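Local coordinates for anaerobically-induced outer membrane porin OprE (Pseudomonas aeruginosa, PDB 4FRX), which probably works as a porin, a beta-barrel channel that lets solutes diffuse across the outer membrane, at residues 400-405 / 426-431. Sequence-based numbering, arbitrary orientation.
Sequences FTWKNA and NRLIVS
Asn426 OD1 takes two hydrogen bonds from the neighbouring strand of this OprD-family barrel, where antiparallel strands 399-409 and 423-434 pair in the wall. Trp402 NE1 donates to Asn426 OD1 at 3.0 Å, the oxygen in the indole plane, and Asn404 ND2 to the same OD1 at 2.8 Å. The donors come from opposite sides of the Asn426 amide plane, the indole N tilted modestly and Asn404 ND2 standing 47° out of it; Asn426 ND2 goes on to Asn25 of strand 17-28. Trp402 reaches the oxygen because its CG stands anti to the backbone N (chi1 171°), swinging the indole toward Asn426. Paired backbone bonds join Thr401 to Ile429 and Lys403 to Arg427, with Arg427 N to Lys403 O at 2.8 Å.

Phe400, Trp402, Leu428 and Val430 share the Asn426 face, and a C8E detergent about 5 Å from the Trp402 side chain is consistent with its looking outward. Leu428 CD2 packs on Trp402 CD1 at 3.6 Å. On the other face Lys403 and Arg427 probably extend toward the lumen, their polar ends held by Ser385 and Glu425. Farther along, a water hydrogen-bonded to Thr401 OG1 at 2.8 Å donates to Ile429 O at 2.9 Å.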
ATOM      1  N   PHE A 400      -3.239 -17.625  11.175  1.00 13.83           N
ATOM      2  CA  PHE A 400      -2.477 -17.025  12.262  1.00 14.54           C
ATOM      3  C   PHE A 400      -1.187 -16.448  11.711  1.00 12.79           C
ATOM      4  O   PHE A 400      -0.450 -17.147  11.021  1.00 12.06           O
ATOM      5  CB  PHE A 400      -2.136 -18.081  13.311  1.00 18.95           C
ATOM      6  CG  PHE A 400      -3.334 -18.721  13.929  1.00 20.31           C
ATOM      7  CD1 PHE A 400      -3.989 -19.758  13.287  1.00 23.19           C
ATOM      8  CD2 PHE A 400      -3.811 -18.283  15.151  1.00 18.56           C
ATOM      9  CE1 PHE A 400      -5.102 -20.356  13.859  1.00 25.10           C
ATOM     10  CE2 PHE A 400      -4.917 -18.870  15.723  1.00 25.81           C
ATOM     11  CZ  PHE A 400      -5.562 -19.913  15.076  1.00 23.70           C
ATOM     12  N   THR A 401      -0.899 -15.184  12.022  1.00 10.94           N
ATOM     13  CA  THR A 401       0.304 -14.534  11.485  1.00 17.22           C
ATOM     14  C   THR A 401       1.095 -13.770  12.548  1.00 13.96           C
ATOM     15  O   THR A 401       0.529 -12.984  13.290  1.00 16.94           O
ATOM     16  CB  THR A 401      -0.057 -13.563  10.340  1.00 17.78           C
ATOM     17  OG1 THR A 401      -0.711 -14.290   9.302  1.00 19.60           O
ATOM     18  CG2 THR A 401       1.196 -12.899   9.774  1.00 18.72           C
ATOM     19  N   TRP A 402       2.397 -14.028  12.621  1.00 11.13           N
ATOM     20  CA  TRP A 402       3.294 -13.249  13.466  1.00 15.10           C
ATOM     21  C   TRP A 402       4.260 -12.491  12.576  1.00 14.17           C
ATOM     22  O   TRP A 402       4.977 -13.098  11.777  1.00  9.38           O
ATOM     23  CB  TRP A 402       4.093 -14.171  14.395  1.00 12.18           C
ATOM     24  CG  TRP A 402       5.188 -13.470  15.158  1.00 12.00           C
ATOM     25  CD1 TRP A 402       5.140 -12.221  15.723  1.00  9.00           C
ATOM     26  CD2 TRP A 402       6.497 -13.981  15.434  1.00 15.22           C
ATOM     27  NE1 TRP A 402       6.342 -11.928  16.334  1.00 11.63           N
ATOM     28  CE2 TRP A 402       7.190 -12.991  16.166  1.00 16.78           C
ATOM     29  CE3 TRP A 402       7.152 -15.179  15.131  1.00 16.07           C
ATOM     30  CZ2 TRP A 402       8.502 -13.169  16.609  1.00 16.72           C
ATOM     31  CZ3 TRP A 402       8.460 -15.348  15.574  1.00 14.19           C
ATOM     32  CH2 TRP A 402       9.113 -14.354  16.304  1.00 16.18           C
ATOM     33  N   LYS A 403       4.279 -11.167  12.702  1.00 11.67           N
ATOM     34  CA  LYS A 403       5.266 -10.364  11.980  1.00 10.42           C
ATOM     35  C   LYS A 403       6.150  -9.670  13.000  1.00  9.47           C
ATOM     36  O   LYS A 403       5.639  -9.049  13.926  1.00 11.57           O
ATOM     37  CB  LYS A 403       4.581  -9.312  11.088  1.00 10.74           C
ATOM     38  CG  LYS A 403       3.695  -9.902   9.974  1.00 13.20           C
ATOM     39  CD  LYS A 403       3.100  -8.786   9.115  1.00 19.56           C
ATOM     40  CE  LYS A 403       2.246  -9.349   7.993  1.00 36.69           C
ATOM     41  NZ  LYS A 403       2.966 -10.353   7.163  1.00 39.51           N
ATOM     42  N   ASN A 404       7.468  -9.774  12.840  1.00  9.46           N
ATOM     43  CA  ASN A 404       8.382  -9.042  13.704  1.00 11.23           C
ATOM     44  C   ASN A 404       9.328  -8.192  12.867  1.00  3.83           C
ATOM     45  O   ASN A 404       9.826  -8.647  11.837  1.00  8.71           O
ATOM     46  CB  ASN A 404       9.187 -10.017  14.569  1.00 15.31           C
ATOM     47  CG  ASN A 404      10.276  -9.333  15.357  1.00 11.90           C
ATOM     48  OD1 ASN A 404      11.415  -9.224  14.908  1.00 12.70           O
ATOM     49  ND2 ASN A 404       9.930  -8.861  16.548  1.00 12.65           N
ATOM     50  N   ALA A 405       9.579  -6.965  13.311  1.00  7.14           N
ATOM     51  CA  ALA A 405      10.522  -6.093  12.630  1.00  8.31           C
ATOM     52  C   ALA A 405      11.500  -5.440  13.607  1.00 10.87           C
ATOM     53  O   ALA A 405      11.117  -5.056  14.714  1.00 11.91           O
ATOM     54  CB  ALA A 405       9.757  -5.002  11.821  1.00  9.44           C
ATOM     55  N   ASN A 426       6.085  -5.926  16.933  1.00 13.21           N
ATOM     56  CA  ASN A 426       5.462  -7.225  16.738  1.00 14.38           C
ATOM     57  C   ASN A 426       4.019  -7.032  16.347  1.00 14.92           C
ATOM     58  O   ASN A 426       3.326  -6.199  16.936  1.00 16.50           O
ATOM     59  CB  ASN A 426       5.511  -8.071  18.014  1.00 13.03           C
ATOM     60  CG  ASN A 426       6.903  -8.591  18.310  1.00 18.94           C
ATOM     61  OD1 ASN A 426       7.406  -9.473  17.611  1.00 13.87           O
ATOM     62  ND2 ASN A 426       7.541  -8.037  19.341  1.00 18.91           N
ATOM     63  N   ARG A 427       3.576  -7.794  15.351  1.00 15.14           N
ATOM     64  CA  ARG A 427       2.154  -7.918  15.072  1.00  9.91           C
ATOM     65  C   ARG A 427       1.719  -9.373  15.216  1.00  9.12           C
ATOM     66  O   ARG A 427       2.429 -10.302  14.825  1.00 12.28           O
ATOM     67  CB  ARG A 427       1.811  -7.422  13.673  1.00  8.75           C
ATOM     68  CG  ARG A 427       2.231  -6.007  13.397  1.00 12.06           C
ATOM     69  CD  ARG A 427       1.828  -5.618  11.981  1.00 11.94           C
ATOM     70  NE  ARG A 427       2.581  -4.464  11.507  1.00 17.47           N
ATOM     71  CZ  ARG A 427       2.510  -3.992  10.267  1.00 17.36           C
ATOM     72  NH1 ARG A 427       1.719  -4.579   9.382  1.00 17.44           N
ATOM     73  NH2 ARG A 427       3.236  -2.942   9.913  1.00 15.00           N
ATOM     74  N   LEU A 428       0.540  -9.557  15.796  1.00 10.13           N
ATOM     75  CA  LEU A 428      -0.093 -10.860  15.846  1.00 13.64           C
ATOM     76  C   LEU A 428      -1.467 -10.703  15.234  1.00 14.16           C
ATOM     77  O   LEU A 428      -2.265  -9.872  15.687  1.00 14.29           O
ATOM     78  CB  LEU A 428      -0.207 -11.336  17.295  1.00 16.83           C
ATOM     79  CG  LEU A 428       1.158 -11.562  17.946  1.00 18.56           C
ATOM     80  CD1 LEU A 428       1.026 -11.912  19.424  1.00 22.33           C
ATOM     81  CD2 LEU A 428       1.904 -12.669  17.202  1.00 23.97           C
ATOM     82  N   ILE A 429      -1.735 -11.481  14.190  1.00 14.26           N
ATOM     83  CA  ILE A 429      -2.982 -11.345  13.465  1.00 10.84           C
ATOM     84  C   ILE A 429      -3.665 -12.698  13.304  1.00 17.83           C
ATOM     85  O   ILE A 429      -3.073 -13.651  12.788  1.00 16.89           O
ATOM     86  CB  ILE A 429      -2.789 -10.702  12.050  1.00 14.67           C
ATOM     87  CG1 ILE A 429      -1.921  -9.439  12.114  1.00 14.95           C
ATOM     88  CG2 ILE A 429      -4.147 -10.401  11.412  1.00 13.33           C
ATOM     89  CD1 ILE A 429      -0.503  -9.635  11.590  1.00 18.44           C
ATOM     90  N   VAL A 430      -4.915 -12.772  13.752  1.00 17.25           N
ATOM     91  CA  VAL A 430      -5.747 -13.945  13.492  1.00 14.31           C
ATOM     92  C   VAL A 430      -6.868 -13.494  12.574  1.00 15.72           C
ATOM     93  O   VAL A 430      -7.527 -12.489  12.835  1.00 15.81           O
ATOM     94  CB  VAL A 430      -6.311 -14.526  14.795  1.00 20.35           C
ATOM     95  CG1 VAL A 430      -7.200 -15.753  14.521  1.00 13.19           C
ATOM     96  CG2 VAL A 430      -5.166 -14.868  15.733  1.00 19.34           C
ATOM     97  N   SER A 431      -7.063 -14.213  11.472  1.00 10.50           N
ATOM     98  CA  SER A 431      -8.008 -13.762  10.465  1.00 13.80           C
ATOM     99  C   SER A 431      -8.868 -14.907   9.958  1.00 16.12           C
ATOM    100  O   SER A 431      -8.421 -16.049   9.915  1.00 17.91           O
ATOM    101  CB  SER A 431      -7.276 -13.110   9.295  1.00 18.97           C
ATOM    102  OG  SER A 431      -8.212 -12.584   8.364  1.00 28.08           O
TER
HETATM  103  O   HOH W   1      -3.454 -13.953   9.935  1.00 16.58           O